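Local coordinates for protein cysteine protease (Xylella fastidiosa, PDB 3OIS) that probably cleaves peptide bonds as a cysteine protease of the papain family and also binds uridine diphosphate, at residues N81-F89 with F100-E111; P203-Y211 with Y273-W284. One frame throughout, in Å; residues are numbered along the deposited sequence.

Interaction 1: residues N81-F89 with F100-E111; sequences NALAAAIQF and FIPSRLFIYYNE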
loop_
_atom_site.group_PDB
_atom_site.type_symbol
_atom_site.label_atom_id
_atom_site.label_comp_id
_atom_site.label_asym_id
_atom_site.label_seq_id
_atom_site.Cartn_x
_atom_site.Cartn_y
_atom_site.Cartn_z
ATOM N N ASN A 81 0.529 4.863 2.138
ATOM C CA ASN A 81 1.559 5.073 1.094
ATOM C C ASN A 81 1.257 4.332 -0.204
ATOM O O ASN A 81 1.336 4.929 -1.319
ATOM C CB ASN A 81 2.961 4.709 1.590
ATOM C CG ASN A 81 3.543 5.757 2.489
ATOM O OD1 ASN A 81 3.059 5.981 3.662
ATOM N ND2 ASN A 81 4.550 6.426 2.011
ATOM N N ALA A 82 0.820 3.069 -0.080
ATOM C CA ALA A 82 0.421 2.281 -1.214
ATOM C C ALA A 82 -0.814 2.927 -1.883
ATOM O O ALA A 82 -0.850 3.060 -3.094
ATOM C CB ALA A 82 0.097 0.820 -0.812
ATOM N N LEU A 83 -1.818 3.324 -1.075
ATOM C CA LEU A 83 -3.019 3.873 -1.633
ATOM C C LEU A 83 -2.822 5.285 -2.201
ATOM O O LEU A 83 -3.457 5.626 -3.239
ATOM C CB LEU A 83 -4.125 3.896 -0.569
ATOM C CG LEU A 83 -4.708 2.488 -0.325
ATOM C CD1 LEU A 83 -5.653 2.516 1.012
ATOM C CD2 LEU A 83 -5.524 1.926 -1.560
ATOM N N ALA A 84 -1.970 6.110 -1.573
ATOM C CA ALA A 84 -1.599 7.451 -2.131
ATOM C C ALA A 84 -1.080 7.269 -3.538
ATOM O O ALA A 84 -1.487 8.040 -4.450
ATOM C CB ALA A 84 -0.548 8.134 -1.283
ATOM N N ALA A 85 -0.233 6.258 -3.728
ATOM C CA ALA A 85 0.368 5.997 -5.059
ATOM C C ALA A 85 -0.698 5.497 -6.062
ATOM O O ALA A 85 -0.676 5.857 -7.264
ATOM C CB ALA A 85 1.617 5.027 -4.949
ATOM N N ALA A 86 -1.634 4.622 -5.647
ATOM C CA ALA A 86 -2.682 4.171 -6.546
ATOM C C ALA A 86 -3.462 5.389 -7.036
ATOM O O ALA A 86 -3.775 5.445 -8.244
ATOM C CB ALA A 86 -3.626 3.177 -5.802
ATOM N N ILE A 87 -3.798 6.331 -6.117
ATOM C CA ILE A 87 -4.522 7.595 -6.440
ATOM C C ILE A 87 -3.669 8.452 -7.393
ATOM O O ILE A 87 -4.199 8.930 -8.397
ATOM C CB ILE A 87 -4.794 8.423 -5.205
ATOM C CG1 ILE A 87 -5.894 7.737 -4.399
ATOM C CG2 ILE A 87 -5.331 9.808 -5.629
ATOM C CD1 ILE A 87 -7.307 7.723 -5.101
ATOM N N GLN A 88 -2.373 8.608 -7.105
ATOM C CA GLN A 88 -1.495 9.433 -7.948
ATOM C C GLN A 88 -1.378 8.828 -9.320
ATOM O O GLN A 88 -1.476 9.589 -10.318
ATOM C CB GLN A 88 -0.125 9.628 -7.298
ATOM C CG GLN A 88 0.706 10.628 -8.044
ATOM C CD GLN A 88 1.844 11.164 -7.219
ATOM O OE1 GLN A 88 1.949 10.904 -5.997
ATOM N NE2 GLN A 88 2.776 11.895 -7.900
ATOM N N PHE A 89 -1.253 7.498 -9.390
ATOM C CA PHE A 89 -1.150 6.812 -10.640
ATOM C C PHE A 89 -2.410 6.992 -11.467
ATOM O O PHE A 89 -2.317 7.210 -12.706
ATOM C CB PHE A 89 -0.943 5.309 -10.382
ATOM C CG PHE A 89 -0.773 4.470 -11.627
ATOM C CD1 PHE A 89 0.510 4.025 -12.032
ATOM C CD2 PHE A 89 -1.874 4.156 -12.431
ATOM C CE1 PHE A 89 0.656 3.209 -13.213
ATOM C CE2 PHE A 89 -1.723 3.339 -13.588
ATOM C CZ PHE A 89 -0.452 2.876 -13.972
ATOM N N PHE A 100 -0.287 15.932 -7.989
ATOM C CA PHE A 100 0.195 16.178 -6.625
ATOM C C PHE A 100 0.374 14.841 -5.932
ATOM O O PHE A 100 -0.247 13.873 -6.346
ATOM C CB PHE A 100 -0.769 17.092 -5.805
ATOM C CG PHE A 100 -2.188 16.558 -5.732
ATOM C CD1 PHE A 100 -3.137 16.983 -6.619
ATOM C CD2 PHE A 100 -2.547 15.583 -4.794
ATOM C CE1 PHE A 100 -4.454 16.481 -6.580
ATOM C CE2 PHE A 100 -3.873 15.070 -4.739
ATOM C CZ PHE A 100 -4.819 15.505 -5.649
ATOM N N ILE A 101 1.206 14.803 -4.894
ATOM C CA ILE A 101 1.283 13.615 -4.027
ATOM C C ILE A 101 0.055 13.726 -3.086
ATOM O O ILE A 101 -0.125 14.757 -2.458
ATOM C CB ILE A 101 2.555 13.628 -3.200
ATOM C CG1 ILE A 101 3.785 13.365 -4.114
ATOM C CG2 ILE A 101 2.540 12.459 -2.196
ATOM C CD1 ILE A 101 5.163 13.615 -3.382
ATOM N N PRO A 102 -0.799 12.685 -3.052
ATOM C CA PRO A 102 -1.937 12.721 -2.105
ATOM C C PRO A 102 -1.443 12.690 -0.652
ATOM O O PRO A 102 -0.396 12.061 -0.357
ATOM C CB PRO A 102 -2.726 11.435 -2.417
ATOM C CG PRO A 102 -2.325 11.084 -3.831
ATOM C CD PRO A 102 -0.897 11.517 -3.966
ATOM N N SER A 103 -2.134 13.419 0.227
ATOM C CA SER A 103 -1.791 13.422 1.676
ATOM C C SER A 103 -1.889 12.060 2.382
ATOM O O SER A 103 -2.985 11.603 2.726
ATOM C CB SER A 103 -2.657 14.422 2.456
ATOM O OG SER A 103 -2.254 14.336 3.801
ATOM N N ARG A 104 -0.730 11.464 2.643
ATOM C CA ARG A 104 -0.657 10.129 3.288
ATOM C C ARG A 104 -1.134 10.198 4.719
ATOM O O ARG A 104 -1.834 9.284 5.178
ATOM C CB ARG A 104 0.774 9.633 3.227
ATOM C CG ARG A 104 1.121 9.174 1.736
ATOM C CD ARG A 104 2.648 8.991 1.593
ATOM N NE ARG A 104 3.433 10.230 1.735
ATOM C CZ ARG A 104 4.712 10.333 2.124
ATOM N NH1 ARG A 104 5.431 9.269 2.499
ATOM N NH2 ARG A 104 5.267 11.597 2.176
ATOM N N LEU A 105 -0.823 11.296 5.422
ATOM C CA LEU A 105 -1.282 11.360 6.828
ATOM C C LEU A 105 -2.783 11.610 6.887
ATOM O O LEU A 105 -3.411 11.160 7.799
ATOM C CB LEU A 105 -0.614 12.494 7.599
ATOM C CG LEU A 105 0.853 12.233 7.948
ATOM C CD1 LEU A 105 1.311 13.369 8.893
ATOM C CD2 LEU A 105 1.007 10.864 8.673
ATOM N N PHE A 106 -3.351 12.322 5.870
ATOM C CA PHE A 106 -4.810 12.445 5.834
ATOM C C PHE A 106 -5.453 11.002 5.740
ATOM O O PHE A 106 -6.477 10.680 6.419
ATOM C CB PHE A 106 -5.279 13.239 4.601
ATOM C CG PHE A 106 -6.765 13.437 4.536
ATOM C CD1 PHE A 106 -7.352 14.546 5.176
ATOM C CD2 PHE A 106 -7.597 12.526 3.843
ATOM C CE1 PHE A 106 -8.699 14.723 5.113
ATOM C CE2 PHE A 106 -8.987 12.697 3.804
ATOM C CZ PHE A 106 -9.518 13.838 4.472
ATOM N N ILE A 107 -4.933 10.166 4.880
ATOM C CA ILE A 107 -5.459 8.813 4.794
ATOM C C ILE A 107 -5.263 8.103 6.129
ATOM O O ILE A 107 -6.211 7.511 6.614
ATOM C CB ILE A 107 -4.896 8.016 3.624
ATOM C CG1 ILE A 107 -5.266 8.681 2.260
ATOM C CG2 ILE A 107 -5.344 6.501 3.588
ATOM C CD1 ILE A 107 -4.377 8.164 1.206
ATOM N N TYR A 108 -4.053 8.137 6.654
ATOM C CA TYR A 108 -3.687 7.343 7.859
ATOM C C TYR A 108 -4.498 7.813 9.078
ATOM O O TYR A 108 -4.894 7.008 9.899
ATOM C CB TYR A 108 -2.160 7.377 8.097
ATOM C CG TYR A 108 -1.654 6.417 9.188
ATOM C CD1 TYR A 108 -2.175 5.083 9.271
ATOM C CD2 TYR A 108 -0.606 6.809 10.037
ATOM C CE1 TYR A 108 -1.654 4.191 10.251
ATOM C CE2 TYR A 108 -0.124 5.963 11.063
ATOM C CZ TYR A 108 -0.687 4.656 11.151
ATOM O OH TYR A 108 -0.151 3.845 12.101
ATOM N N TYR A 109 -4.737 9.120 9.209
ATOM C CA TYR A 109 -5.493 9.630 10.371
ATOM C C TYR A 109 -6.929 9.086 10.283
ATOM O O TYR A 109 -7.466 8.469 11.248
ATOM C CB TYR A 109 -5.456 11.189 10.384
ATOM C CG TYR A 109 -6.240 11.740 11.536
ATOM C CD1 TYR A 109 -5.594 12.059 12.685
ATOM C CD2 TYR A 109 -7.616 11.901 11.470
ATOM C CE1 TYR A 109 -6.310 12.506 13.799
ATOM C CE2 TYR A 109 -8.335 12.420 12.605
ATOM C CZ TYR A 109 -7.685 12.682 13.693
ATOM O OH TYR A 109 -8.411 13.179 14.711
ATOM N N ASN A 110 -7.552 9.193 9.102
ATOM C CA ASN A 110 -8.871 8.731 8.975
ATOM C C ASN A 110 -9.023 7.222 9.042
ATOM O O ASN A 110 -10.035 6.737 9.546
ATOM C CB ASN A 110 -9.513 9.384 7.733
ATOM C CG ASN A 110 -9.754 10.887 7.985
ATOM O OD1 ASN A 110 -10.519 11.256 8.847
ATOM N ND2 ASN A 110 -9.050 11.730 7.258
ATOM N N GLU A 111 -8.032 6.456 8.576
ATOM C CA GLU A 111 -8.113 5.001 8.766
ATOM C C GLU A 111 -8.222 4.674 10.260
ATOM O O GLU A 111 -8.975 3.821 10.616
ATOM C CB GLU A 111 -6.840 4.291 8.263
ATOM C CG GLU A 111 -6.713 4.283 6.775
ATOM C CD GLU A 111 -5.341 3.812 6.289
ATOM O OE1 GLU A 111 -4.319 4.267 6.804
ATOM O OE2 GLU A 111 -5.354 2.895 5.411
#

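Interaction 2: residues P203-Y211 with Y273-W284; sequences PFVFGFSVY and YISNTQLADDFW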
loop_
_atom_site.group_PDB
_atom_site.type_symbol
_atom_site.label_atom_id
_atom_site.label_comp_id
_atom_site.label_asym_id
_atom_site.label_seq_id
_atom_site.Cartn_x
_atom_site.Cartn_y
_atom_site.Cartn_z
ATOM N N PRO A 203 -2.699 -0.902 -11.728
ATOM C CA PRO A 203 -1.934 -1.393 -10.563
ATOM C C PRO A 203 -2.911 -1.903 -9.489
ATOM O O PRO A 203 -4.086 -1.503 -9.466
ATOM C CB PRO A 203 -1.310 -0.119 -10.008
ATOM C CG PRO A 203 -1.269 0.739 -11.063
ATOM C CD PRO A 203 -2.665 0.558 -11.737
ATOM N N PHE A 204 -2.348 -2.679 -8.531
ATOM C CA PHE A 204 -3.198 -3.063 -7.375
ATOM C C PHE A 204 -2.363 -2.958 -6.112
ATOM O O PHE A 204 -1.128 -2.974 -6.166
ATOM C CB PHE A 204 -3.720 -4.524 -7.602
ATOM C CG PHE A 204 -2.656 -5.538 -7.797
ATOM C CD1 PHE A 204 -2.029 -6.162 -6.710
ATOM C CD2 PHE A 204 -2.360 -6.011 -9.081
ATOM C CE1 PHE A 204 -1.014 -7.095 -6.912
ATOM C CE2 PHE A 204 -1.358 -7.037 -9.274
ATOM C CZ PHE A 204 -0.729 -7.587 -8.170
ATOM N N VAL A 205 -3.064 -2.777 -4.997
ATOM C CA VAL A 205 -2.405 -2.760 -3.695
ATOM C C VAL A 205 -2.673 -4.077 -3.046
ATOM O O VAL A 205 -3.695 -4.703 -3.327
ATOM C CB VAL A 205 -2.910 -1.661 -2.738
ATOM C CG1 VAL A 205 -2.474 -0.287 -3.239
ATOM C CG2 VAL A 205 -4.416 -1.800 -2.505
ATOM N N PHE A 206 -1.687 -4.529 -2.256
ATOM C CA PHE A 206 -1.876 -5.739 -1.466
ATOM C C PHE A 206 -0.991 -5.744 -0.278
ATOM O O PHE A 206 -0.135 -4.871 -0.129
ATOM C CB PHE A 206 -1.626 -6.987 -2.312
ATOM C CG PHE A 206 -0.179 -7.217 -2.641
ATOM C CD1 PHE A 206 0.450 -6.422 -3.654
ATOM C CD2 PHE A 206 0.557 -8.151 -1.951
ATOM C CE1 PHE A 206 1.838 -6.674 -3.965
ATOM C CE2 PHE A 206 1.926 -8.406 -2.200
ATOM C CZ PHE A 206 2.577 -7.690 -3.247
ATOM N N GLY A 207 -1.258 -6.695 0.625
ATOM C CA GLY A 207 -0.595 -6.786 1.916
ATOM C C GLY A 207 0.251 -8.048 1.926
ATOM O O GLY A 207 -0.068 -9.065 1.266
ATOM N N PHE A 208 1.357 -8.075 2.633
ATOM C CA PHE A 208 2.055 -9.317 2.732
ATOM C C PHE A 208 2.857 -9.428 4.044
ATOM O O PHE A 208 3.191 -8.396 4.697
ATOM C CB PHE A 208 2.984 -9.535 1.502
ATOM C CG PHE A 208 4.104 -8.526 1.336
ATOM C CD1 PHE A 208 3.883 -7.236 0.767
ATOM C CD2 PHE A 208 5.418 -8.882 1.694
ATOM C CE1 PHE A 208 4.991 -6.363 0.529
ATOM C CE2 PHE A 208 6.515 -8.014 1.450
ATOM C CZ PHE A 208 6.289 -6.740 0.917
ATOM N N SER A 209 3.215 -10.651 4.405
ATOM C CA SER A 209 4.100 -10.816 5.576
ATOM C C SER A 209 5.522 -10.639 5.163
ATOM O O SER A 209 5.946 -11.235 4.146
ATOM C CB SER A 209 3.908 -12.208 6.175
ATOM O OG SER A 209 2.596 -12.259 6.749
ATOM N N VAL A 210 6.255 -9.950 6.010
ATOM C CA VAL A 210 7.693 -9.651 5.789
ATOM C C VAL A 210 8.565 -10.491 6.702
ATOM O O VAL A 210 8.241 -10.597 7.901
ATOM C CB VAL A 210 7.988 -8.152 6.038
ATOM C CG1 VAL A 210 9.516 -7.869 6.016
ATOM C CG2 VAL A 210 7.217 -7.332 5.071
ATOM N N TYR A 211 9.628 -11.152 6.158
ATOM C CA TYR A 211 10.478 -12.055 6.972
ATOM C C TYR A 211 11.907 -11.500 7.017
ATOM O O TYR A 211 12.308 -10.682 6.139
ATOM C CB TYR A 211 10.495 -13.458 6.337
ATOM C CG TYR A 211 9.196 -14.174 6.593
ATOM C CD1 TYR A 211 9.121 -15.129 7.641
ATOM C CD2 TYR A 211 8.048 -13.866 5.887
ATOM C CE1 TYR A 211 7.961 -15.792 7.879
ATOM C CE2 TYR A 211 6.872 -14.529 6.144
ATOM C CZ TYR A 211 6.843 -15.495 7.139
ATOM O OH TYR A 211 5.663 -16.123 7.459
ATOM N N TYR A 273 5.665 -16.285 -4.105
ATOM C CA TYR A 273 5.453 -15.534 -2.875
ATOM C C TYR A 273 4.057 -14.902 -2.968
ATOM O O TYR A 273 3.199 -15.124 -2.096
ATOM C CB TYR A 273 6.557 -14.489 -2.794
ATOM C CG TYR A 273 6.766 -13.825 -1.422
ATOM C CD1 TYR A 273 8.048 -13.796 -0.897
ATOM C CD2 TYR A 273 5.709 -13.257 -0.660
ATOM C CE1 TYR A 273 8.320 -13.198 0.278
ATOM C CE2 TYR A 273 5.974 -12.696 0.613
ATOM C CZ TYR A 273 7.295 -12.623 1.047
ATOM O OH TYR A 273 7.633 -12.082 2.272
ATOM N N ILE A 274 3.820 -14.102 -4.018
ATOM C CA ILE A 274 2.554 -13.389 -4.105
ATOM C C ILE A 274 1.309 -14.299 -4.166
ATOM O O ILE A 274 0.222 -13.897 -3.715
ATOM C CB ILE A 274 2.589 -12.399 -5.321
ATOM C CG1 ILE A 274 1.638 -11.227 -5.083
ATOM C CG2 ILE A 274 2.321 -13.214 -6.629
ATOM C CD1 ILE A 274 1.824 -10.000 -6.146
ATOM N N SER A 275 1.459 -15.498 -4.718
ATOM C CA SER A 275 0.329 -16.396 -4.900
ATOM C C SER A 275 0.089 -17.288 -3.691
ATOM O O SER A 275 -0.890 -17.984 -3.693
ATOM C CB SER A 275 0.576 -17.242 -6.179
ATOM O OG SER A 275 1.615 -18.171 -5.959
ATOM N N ASN A 276 0.973 -17.221 -2.685
ATOM C CA ASN A 276 0.817 -17.987 -1.448
ATOM C C ASN A 276 -0.165 -17.307 -0.466
ATOM O O ASN A 276 0.081 -16.196 -0.007
ATOM C CB ASN A 276 2.191 -18.269 -0.824
ATOM C CG ASN A 276 2.122 -19.279 0.328
ATOM O OD1 ASN A 276 1.104 -19.412 0.960
ATOM N ND2 ASN A 276 3.212 -20.035 0.555
ATOM N N THR A 277 -1.306 -17.968 -0.181
ATOM C CA THR A 277 -2.309 -17.402 0.710
ATOM C C THR A 277 -1.799 -17.200 2.126
ATOM O O THR A 277 -2.411 -16.389 2.858
ATOM C CB THR A 277 -3.581 -18.275 0.768
ATOM O OG1 THR A 277 -3.201 -19.598 1.169
ATOM C CG2 THR A 277 -4.238 -18.241 -0.554
ATOM N N GLN A 278 -0.673 -17.843 2.494
ATOM C CA GLN A 278 -0.023 -17.706 3.785
ATOM C C GLN A 278 1.035 -16.583 3.820
ATOM O O GLN A 278 1.677 -16.321 4.822
ATOM C CB GLN A 278 0.597 -19.057 4.151
ATOM C CG GLN A 278 0.133 -19.584 5.503
ATOM C CD GLN A 278 0.889 -20.830 5.912
ATOM O OE1 GLN A 278 1.314 -21.628 5.072
ATOM N NE2 GLN A 278 1.099 -20.973 7.179
ATOM N N LEU A 279 1.216 -15.923 2.676
ATOM C CA LEU A 279 2.250 -14.890 2.541
ATOM C C LEU A 279 1.702 -13.555 2.079
ATOM O O LEU A 279 2.263 -12.524 2.438
ATOM C CB LEU A 279 3.355 -15.287 1.523
ATOM C CG LEU A 279 4.272 -16.403 2.014
ATOM C CD1 LEU A 279 5.223 -16.847 0.882
ATOM C CD2 LEU A 279 5.104 -15.961 3.167
ATOM N N ALA A 280 0.657 -13.564 1.255
ATOM C CA ALA A 280 0.129 -12.273 0.755
ATOM C C ALA A 280 -1.375 -12.334 0.784
ATOM O O ALA A 280 -1.933 -13.434 0.736
ATOM C CB ALA A 280 0.696 -12.008 -0.665
ATOM N N ASP A 281 -2.077 -11.224 0.834
ATOM C CA ASP A 281 -3.514 -11.263 0.819
ATOM C C ASP A 281 -4.004 -9.837 0.506
ATOM O O ASP A 281 -3.209 -8.919 0.357
ATOM C CB ASP A 281 -3.963 -11.724 2.196
ATOM C CG ASP A 281 -5.430 -12.089 2.281
ATOM O OD1 ASP A 281 -5.816 -12.354 3.476
ATOM O OD2 ASP A 281 -6.156 -12.210 1.278
ATOM N N ASP A 282 -5.316 -9.632 0.402
ATOM C CA ASP A 282 -5.951 -8.312 0.380
ATOM C C ASP A 282 -5.486 -7.488 -0.828
ATOM O O ASP A 282 -5.011 -6.357 -0.698
ATOM C CB ASP A 282 -5.834 -7.550 1.739
ATOM C CG ASP A 282 -6.491 -8.346 2.882
ATOM O OD1 ASP A 282 -7.562 -8.972 2.608
ATOM O OD2 ASP A 282 -5.834 -8.518 3.957
ATOM N N PHE A 283 -5.696 -8.106 -1.973
ATOM C CA PHE A 283 -5.389 -7.490 -3.287
ATOM C C PHE A 283 -6.591 -6.646 -3.701
ATOM O O PHE A 283 -7.676 -7.193 -3.828
ATOM C CB PHE A 283 -5.239 -8.616 -4.313
ATOM C CG PHE A 283 -4.070 -9.549 -4.034
ATOM C CD1 PHE A 283 -2.802 -9.245 -4.502
ATOM C CD2 PHE A 283 -4.215 -10.627 -3.174
ATOM C CE1 PHE A 283 -1.726 -9.991 -4.211
ATOM C CE2 PHE A 283 -3.082 -11.444 -2.834
ATOM C CZ PHE A 283 -1.838 -11.163 -3.398
ATOM N N TRP A 284 -6.416 -5.347 -3.899
ATOM C CA TRP A 284 -7.536 -4.391 -4.206
ATOM C C TRP A 284 -7.133 -3.470 -5.336
ATOM O O TRP A 284 -5.933 -3.036 -5.427
ATOM C CB TRP A 284 -7.767 -3.439 -3.074
ATOM C CG TRP A 284 -8.486 -4.080 -1.884
ATOM C CD1 TRP A 284 -7.908 -4.456 -0.722
ATOM C CD2 TRP A 284 -9.916 -4.242 -1.730
ATOM N NE1 TRP A 284 -8.918 -4.889 0.188
ATOM C CE2 TRP A 284 -10.139 -4.742 -0.422
ATOM C CE3 TRP A 284 -11.032 -3.954 -2.548
ATOM C CZ2 TRP A 284 -11.432 -5.013 0.058
ATOM C CZ3 TRP A 284 -12.340 -4.279 -2.094
ATOM C CH2 TRP A 284 -12.507 -4.793 -0.806
HETATM O O HOH W 1 3.385 -15.289 6.316
HETATM O O HOH W 2 9.934 -11.133 3.326
#

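Interaction 1: residues N81-F89 with F100-E111
Ala84 and Pro102 lie at the centre of a buried contact between helix 78-93 and the chain entering helix 104-114, a small apolar centre flanked by the longer chains of Gln88 and Arg104. The two helix segments are steeply inclined, 127° between their N-to-C directions, and their axes stay 9.4 Å apart at closest approach; the closest backbone approach is at Pro102, just before the second helix, with Arg104 of its first turn next. The pyrrolidine ring of Pro102 presses onto the helix backbone: its CG is 3.2 Å from Ala84 O, which still accepts the helical bond from Gln88 N, and 3.7 Å from Ile87 CG2. One turn apart on helix 78-93, Ala84 and Gln88 meet different parts of the second segment. Arg104 CG packs 3.6 Å from Ala84 CB. Beyond that carbon the chain bends at chi3 (-65°), and the guanidinium makes a salt bridge with Glu141 and a cation-pi contact with Tyr146. In papain-like enzymes a long central helix forms the core of the helical domain, and helix 78-93 fits that role, with Leu83 and Ile87 also packing on helix 126-135. Gln88, extended beyond CG, crosses Pro102 at about a right angle, OE1 lying 3.4 Å from Ile101 CA and 3.5 Å from Pro102 CD; its polar ends are satisfied by Tyr70 and Glu99. Ser103 N-caps the second helix, its OG accepting from Phe106 N at 3.1 Å (N-H...O 154°). One turn into that helix, Ile107 directs CD1 to within 4.2 Å of Ala84 N.

Interaction 2: residues P203-Y211 with Y273-W284
Phe204 and Phe206 hold CG between the backbone N and the carbonyl carbon (chi1 57° and 72°), a crowded position that sets both rings beside Phe283 as an aromatic cluster. The Phe206 and Phe283 planes are 11° apart with centroids at 5.1 Å, but the rings are slid so far that they barely overlap; the closer touch is Phe206 CB to Phe283 CD1, 3.4 Å. Phe204 meets Phe283 obliquely. Ile274 closes over one face of the Phe206 ring in a CH-pi contact, CD1 being 4.2 Å from the centroid and offset toward the rim.

Beneath these side chains the strands pair antiparallel. Val205 and Trp284 exchange two backbone bonds, as do Gly207 and Asp281; Ser209 N continues the ladder to Leu279 O at 2.9 Å. Between the first two pairs the register slips by one residue, a beta bulge in which Asp282 adopts left-handed helical backbone angles. There Asp282 O receives a CA-H...O contact from Phe206 CA (3.3 Å), while its carboxylate turns to Arg186 and Tyr35.

At the far end the hydroxyl of Tyr273 donates to Ser209 O, 2.7 Å away and in the carbonyl plane. The same OH accepts from a water that takes the N-H of Tyr211, and Tyr211 CE2 rests 3.7 Å from Leu279 CD2. The Trp284 side chain, bonded through NE1 to Asp38, comes within about 4 Å (nearest atoms) of the bound UDP. Strand 204-211 also pairs with strand 233-245, an arrangement typical of the antiparallel beta-barrel domain of papain-like proteases.

Both contacts are buried but belong to different halves of a papain-like fold: interaction 1 joins helix to helix and loop, whereas interaction 2 joins neighbouring strands, together with the end of a short helix and the loop before the second strand. Their chemistry follows from this. The first sets Ala84 and Pro102 between longer polar chains, whose polar ends are bonded mainly outside the contact; the second carries a backbone hydrogen-bond ladder with aromatic packing, and waters at one end. Their centres are 19 Å apart, yet they touch directly, with Phe89 CE2 3.5 Å from Pro203 CD and Val205 packing on Ala82 and Leu83. Helix 78-93, one partner of interaction 1, thus packs against segment 203-211 where the helical and barrel parts meet.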